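Local coordinates for protein EvdO2 (Micromonospora carbonacea, PDB 4XAB) that is probably a metal-dependent oxygenase of the phytanoyl-CoA dioxygenase family that takes part in oxidative cyclization during orthosomycin biosynthesis, at residues A[21-25]-A[197-201]; A[39-43]-A[226-230]. All blocks are in the same frame, centred on the assembly; numbering follows the deposited sequence. Where two conformers were deposited one is given.

Contact 1. Residues A[21-25]-A[197-201]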
loop_
_atom_site.group_PDB
_atom_site.type_symbol
_atom_site.label_atom_id
_atom_site.label_comp_id
_atom_site.label_asym_id
_atom_site.label_seq_id
_atom_site.Cartn_x
_atom_site.Cartn_y
_atom_site.Cartn_z
ATOM N N ARG A 21 6.913 3.422 15.836
ATOM C CA ARG A 21 7.125 2.172 15.122
ATOM C C ARG A 21 7.164 2.321 13.607
ATOM O O ARG A 21 7.731 1.478 12.926
ATOM C CB ARG A 21 6.031 1.168 15.502
ATOM C CG ARG A 21 5.863 0.977 16.997
ATOM C CD ARG A 21 5.057 -0.279 17.282
ATOM N NE ARG A 21 5.930 -1.442 17.384
ATOM C CZ ARG A 21 5.508 -2.702 17.377
ATOM N NH1 ARG A 21 4.213 -2.963 17.249
ATOM N NH2 ARG A 21 6.382 -3.699 17.486
ATOM N N GLY A 22 6.563 3.384 13.086
ATOM C CA GLY A 22 6.538 3.620 11.653
ATOM C C GLY A 22 5.331 3.048 10.931
ATOM O O GLY A 22 5.227 3.148 9.698
ATOM N N PHE A 23 4.452 2.407 11.693
ATOM C CA PHE A 23 3.204 1.880 11.161
ATOM C C PHE A 23 2.139 1.870 12.244
ATOM O O PHE A 23 2.437 1.969 13.438
ATOM C CB PHE A 23 3.394 0.465 10.614
ATOM C CG PHE A 23 3.697 -0.540 11.674
ATOM C CD1 PHE A 23 2.683 -1.317 12.230
ATOM C CD2 PHE A 23 4.993 -0.709 12.126
ATOM C CE1 PHE A 23 2.974 -2.231 13.213
ATOM C CE2 PHE A 23 5.290 -1.614 13.109
ATOM C CZ PHE A 23 4.280 -2.380 13.660
ATOM N N ALA A 24 0.892 1.719 11.822
ATOM C CA ALA A 24 -0.199 1.622 12.800
ATOM C C ALA A 24 -1.348 0.868 12.209
ATOM O O ALA A 24 -1.589 0.941 11.003
ATOM C CB ALA A 24 -0.645 2.994 13.235
ATOM N N ILE A 25 -2.057 0.149 13.068
ATOM C CA ILE A 25 -3.256 -0.565 12.681
ATOM C C ILE A 25 -4.487 0.219 13.089
ATOM O O ILE A 25 -4.598 0.649 14.238
ATOM C CB ILE A 25 -3.327 -1.953 13.340
ATOM C CG1 ILE A 25 -2.238 -2.861 12.774
ATOM C CG2 ILE A 25 -4.716 -2.560 13.135
ATOM C CD1 ILE A 25 -2.265 -4.265 13.372
ATOM N N VAL A 197 6.914 -7.733 12.180
ATOM C CA VAL A 197 5.641 -7.811 12.872
ATOM C C VAL A 197 4.512 -7.827 11.843
ATOM O O VAL A 197 4.482 -6.983 10.959
ATOM C CB VAL A 197 5.479 -6.622 13.855
ATOM C CG1 VAL A 197 4.092 -6.619 14.436
ATOM C CG2 VAL A 197 6.527 -6.714 14.968
ATOM N N ALA A 198 3.593 -8.790 11.943
ATOM C CA ALA A 198 2.517 -8.896 10.956
ATOM C C ALA A 198 1.295 -8.122 11.400
ATOM O O ALA A 198 1.037 -8.014 12.595
ATOM C CB ALA A 198 2.141 -10.370 10.705
ATOM N N CYS A 199 0.534 -7.627 10.428
ATOM C CA CYS A 199 -0.642 -6.810 10.695
ATOM C C CYS A 199 -1.902 -7.353 10.034
ATOM O O CYS A 199 -2.391 -6.786 9.050
ATOM C CB CYS A 199 -0.391 -5.372 10.230
ATOM S SG CYS A 199 0.813 -4.543 11.275
ATOM N N PRO A 200 -2.449 -8.449 10.582
ATOM C CA PRO A 200 -3.727 -8.915 10.041
ATOM C C PRO A 200 -4.839 -7.897 10.296
ATOM O O PRO A 200 -4.748 -7.100 11.235
ATOM C CB PRO A 200 -3.970 -10.220 10.797
ATOM C CG PRO A 200 -2.595 -10.687 11.191
ATOM C CD PRO A 200 -1.895 -9.400 11.561
ATOM N N LEU A 201 -5.854 -7.920 9.438
ATOM C CA LEU A 201 -6.956 -6.967 9.477
ATOM C C LEU A 201 -8.262 -7.652 9.167
ATOM O O LEU A 201 -8.295 -8.648 8.446
ATOM C CB LEU A 201 -6.758 -5.846 8.463
ATOM C CG LEU A 201 -5.526 -4.965 8.665
ATOM C CD1 LEU A 201 -5.387 -4.041 7.479
ATOM C CD2 LEU A 201 -5.605 -4.156 9.973
#
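Apolar side-chain packing, centred on the sulfur of Cys199, joins residues 21-25 to residues 197-201 in the double-stranded beta-helix of this oxygenase. Segments 21-25 and 197-201 run in nearly the same direction, 18° apart, but the closest CA pair, Ile25 and Cys199, is separated by 7.1 Å, and it is chiefly side chains that meet between them. Cys199 SG reaches Phe23 CE1 at 3.7 Å and lies 55° off the normal of that ring, an oblique sulfur-aromatic contact. The same sulfur meets Ile25 CD1 at 3.7 Å, because chi1 of -70° sets SG anti to its own carbonyl carbon and sends it between the two side chains. Farther along, Ile25 CG2 touches Leu201 CD2 at 3.7 Å as these side chains pass in opposite directions. At the other end the Arg21 side chain crosses that of Val197 at about a right angle, Arg21 NH2 to Val197 CG2 3.9 Å, and one face of its guanidinium lies over Phe23 CZ. Phe23 also stacks on Tyr162 of strand 160-162, which pairs with Val197 through the backbone. Strand 23-26 pairs instead with strand 206-210, whose Val207 packs against Ile25, Cys199 and Leu201, so the contact spans two sheets.

Contact 2. Residues A[39-43]-A[226-230]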
loop_
_atom_site.group_PDB
_atom_site.type_symbol
_atom_site.label_atom_id
_atom_site.label_comp_id
_atom_site.label_asym_id
_atom_site.label_seq_id
_atom_site.Cartn_x
_atom_site.Cartn_y
_atom_site.Cartn_z
ATOM N N ARG A 39 -16.253 -2.982 -2.694
ATOM C CA ARG A 39 -16.221 -4.322 -3.271
ATOM C C ARG A 39 -16.908 -4.374 -4.630
ATOM O O ARG A 39 -16.399 -4.994 -5.565
ATOM C CB ARG A 39 -16.874 -5.329 -2.330
ATOM C CG ARG A 39 -16.014 -5.696 -1.144
ATOM C CD ARG A 39 -16.736 -6.666 -0.257
ATOM N NE ARG A 39 -15.943 -7.035 0.909
ATOM C CZ ARG A 39 -16.358 -7.885 1.838
ATOM N NH1 ARG A 39 -17.555 -8.453 1.723
ATOM N NH2 ARG A 39 -15.579 -8.176 2.869
ATOM N N GLN A 40 -18.069 -3.728 -4.727
ATOM C CA GLN A 40 -18.802 -3.651 -5.984
ATOM C C GLN A 40 -18.002 -2.905 -7.041
ATOM O O GLN A 40 -17.990 -3.294 -8.211
ATOM C CB GLN A 40 -20.155 -2.972 -5.776
ATOM C CG GLN A 40 -21.140 -3.802 -4.976
ATOM C CD GLN A 40 -22.437 -3.063 -4.717
ATOM O OE1 GLN A 40 -22.432 -1.892 -4.333
ATOM N NE2 GLN A 40 -23.556 -3.739 -4.940
ATOM N N ALA A 41 -17.329 -1.838 -6.625
ATOM C CA ALA A 41 -16.461 -1.088 -7.526
ATOM C C ALA A 41 -15.297 -1.939 -8.040
ATOM O O ALA A 41 -14.934 -1.861 -9.218
ATOM C CB ALA A 41 -15.936 0.158 -6.834
ATOM N N TYR A 42 -14.709 -2.745 -7.160
ATOM C CA TYR A 42 -13.603 -3.615 -7.550
ATOM C C TYR A 42 -14.075 -4.738 -8.469
ATOM O O TYR A 42 -13.332 -5.176 -9.346
ATOM C CB TYR A 42 -12.914 -4.203 -6.317
ATOM C CG TYR A 42 -11.790 -3.349 -5.772
ATOM C CD1 TYR A 42 -11.998 -2.006 -5.467
ATOM C CD2 TYR A 42 -10.520 -3.884 -5.544
ATOM C CE1 TYR A 42 -10.978 -1.216 -4.955
ATOM C CE2 TYR A 42 -9.480 -3.089 -5.037
ATOM C CZ TYR A 42 -9.722 -1.757 -4.747
ATOM O OH TYR A 42 -8.712 -0.951 -4.245
ATOM N N ASP A 43 -15.303 -5.206 -8.259
ATOM C CA ASP A 43 -15.898 -6.231 -9.127
ATOM C C ASP A 43 -15.875 -5.800 -10.596
ATOM O O ASP A 43 -15.768 -6.631 -11.509
ATOM C CB ASP A 43 -17.342 -6.533 -8.705
ATOM C CG ASP A 43 -17.426 -7.443 -7.485
ATOM O OD1 ASP A 43 -16.407 -8.073 -7.125
ATOM O OD2 ASP A 43 -18.525 -7.542 -6.898
ATOM N N ARG A 226 -7.919 -11.152 -2.482
ATOM C CA ARG A 226 -7.755 -10.228 -1.380
ATOM C C ARG A 226 -7.483 -8.851 -1.944
ATOM O O ARG A 226 -6.499 -8.656 -2.659
ATOM C CB ARG A 226 -6.617 -10.670 -0.472
ATOM C CG ARG A 226 -6.734 -12.120 -0.065
ATOM C CD ARG A 226 -7.809 -12.291 0.994
ATOM N NE ARG A 226 -8.129 -13.699 1.158
ATOM C CZ ARG A 226 -8.746 -14.202 2.217
ATOM N NH1 ARG A 226 -9.104 -13.405 3.213
ATOM N NH2 ARG A 226 -8.999 -15.500 2.277
ATOM N N ARG A 227 -8.370 -7.913 -1.635
ATOM C CA ARG A 227 -8.344 -6.583 -2.243
ATOM C C ARG A 227 -7.980 -5.498 -1.247
ATOM O O ARG A 227 -8.406 -5.523 -0.097
ATOM C CB ARG A 227 -9.705 -6.277 -2.871
ATOM C CG ARG A 227 -10.105 -7.292 -3.937
ATOM C CD ARG A 227 -11.614 -7.344 -4.136
ATOM N NE ARG A 227 -12.324 -7.931 -2.999
ATOM C CZ ARG A 227 -13.640 -8.137 -2.980
ATOM N NH1 ARG A 227 -14.378 -7.797 -4.031
ATOM N NH2 ARG A 227 -14.223 -8.676 -1.913
ATOM N N ALA A 228 -7.184 -4.534 -1.695
ATOM C CA ALA A 228 -6.827 -3.405 -0.850
ATOM C C ALA A 228 -6.979 -2.135 -1.653
ATOM O O ALA A 228 -6.757 -2.126 -2.865
ATOM C CB ALA A 228 -5.396 -3.543 -0.321
ATOM N N TYR A 229 -7.384 -1.066 -0.980
ATOM C CA TYR A 229 -7.454 0.249 -1.587
ATOM C C TYR A 229 -6.479 1.122 -0.822
ATOM O O TYR A 229 -6.596 1.279 0.395
ATOM C CB TYR A 229 -8.867 0.817 -1.535
ATOM C CG TYR A 229 -8.997 2.234 -2.047
ATOM C CD1 TYR A 229 -8.697 2.547 -3.367
ATOM C CD2 TYR A 229 -9.446 3.255 -1.220
ATOM C CE1 TYR A 229 -8.827 3.835 -3.843
ATOM C CE2 TYR A 229 -9.583 4.550 -1.691
ATOM C CZ TYR A 229 -9.274 4.832 -3.001
ATOM O OH TYR A 229 -9.402 6.115 -3.483
ATOM N N VAL A 230 -5.493 1.654 -1.530
ATOM C CA VAL A 230 -4.405 2.359 -0.878
ATOM C C VAL A 230 -4.505 3.839 -1.196
ATOM O O VAL A 230 -4.647 4.224 -2.355
ATOM C CB VAL A 230 -3.019 1.826 -1.332
ATOM C CG1 VAL A 230 -1.919 2.536 -0.574
ATOM C CG2 VAL A 230 -2.921 0.316 -1.109
HETATM O O HOH W 1 -13.794 -7.385 -6.878
HETATM O O HOH W 2 -17.638 -8.443 -4.277
#
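With CG anti to its carbonyl carbon and a bend at chi3 (-70°), Arg227 lays its aliphatic chain beside the Tyr42 ring and carries its guanidinium to the helix 32-45 side. This is helix-on-sheet packing on the double-stranded beta-helix: the axes of helix 39-43 and strand 226-230 approach to 10.2 Å at an angle of 105°. Tyr42, buried between helix and strand, links the two in two ways. Its CD2 lies 3.7 Å from Arg227 CB, while its hydroxyl donates a hydrogen bond of 2.7 Å to Ala228 O. The donor stands 44° out of the carbonyl plane, so the oxygen is approached from above. Tyr42 OH also abuts Tyr229 CB at 3.2 Å, close to the plane of the Tyr229 ring. An alanine in place of this tyrosine is likely to open a gap beside the Arg227 methylenes and leave Ala228 O without this donor. Arg39 lies across the end of Arg227, with Arg39 CG 3.6 Å from Arg227 NH2 and over one face of the Arg227 guanidinium. The two positive groups lie close together, and each has its own acceptor: Arg227 NH2 forms a salt bridge with Asp151 OD1, and Arg39 NH2 hydrogen-bonds to Leu150 O. Asp43 OD1 makes a long salt bridge of 3.7 Å to Arg227 NH1, near the guanidinium plane. A water bridges the pair, donating to Asp43 OD1 at 2.7 Å and accepting from Arg227 NH1 at 2.9 Å.

Contacts 1 and 2 lie 20 Å apart between centres and do not touch; their nearest atoms are about 7 Å apart. They are joined through the chain and through a sheet: strand 23-26 and helix 32-45 follow each other, while strands 23-26 and 226-234 both belong to the sheet in which strand 139-149 pairs with 206-210 and 226-234. Trp147 of that strand meets Leu201 in contact 1 and Ala228 in contact 2. Neither contact supplies a ligand to the nickel ion, held by His129, Asp131 and His215. The side chains of Phe23 and Ala228 each lie about 11 Å from it, so both contacts are set back from the metal.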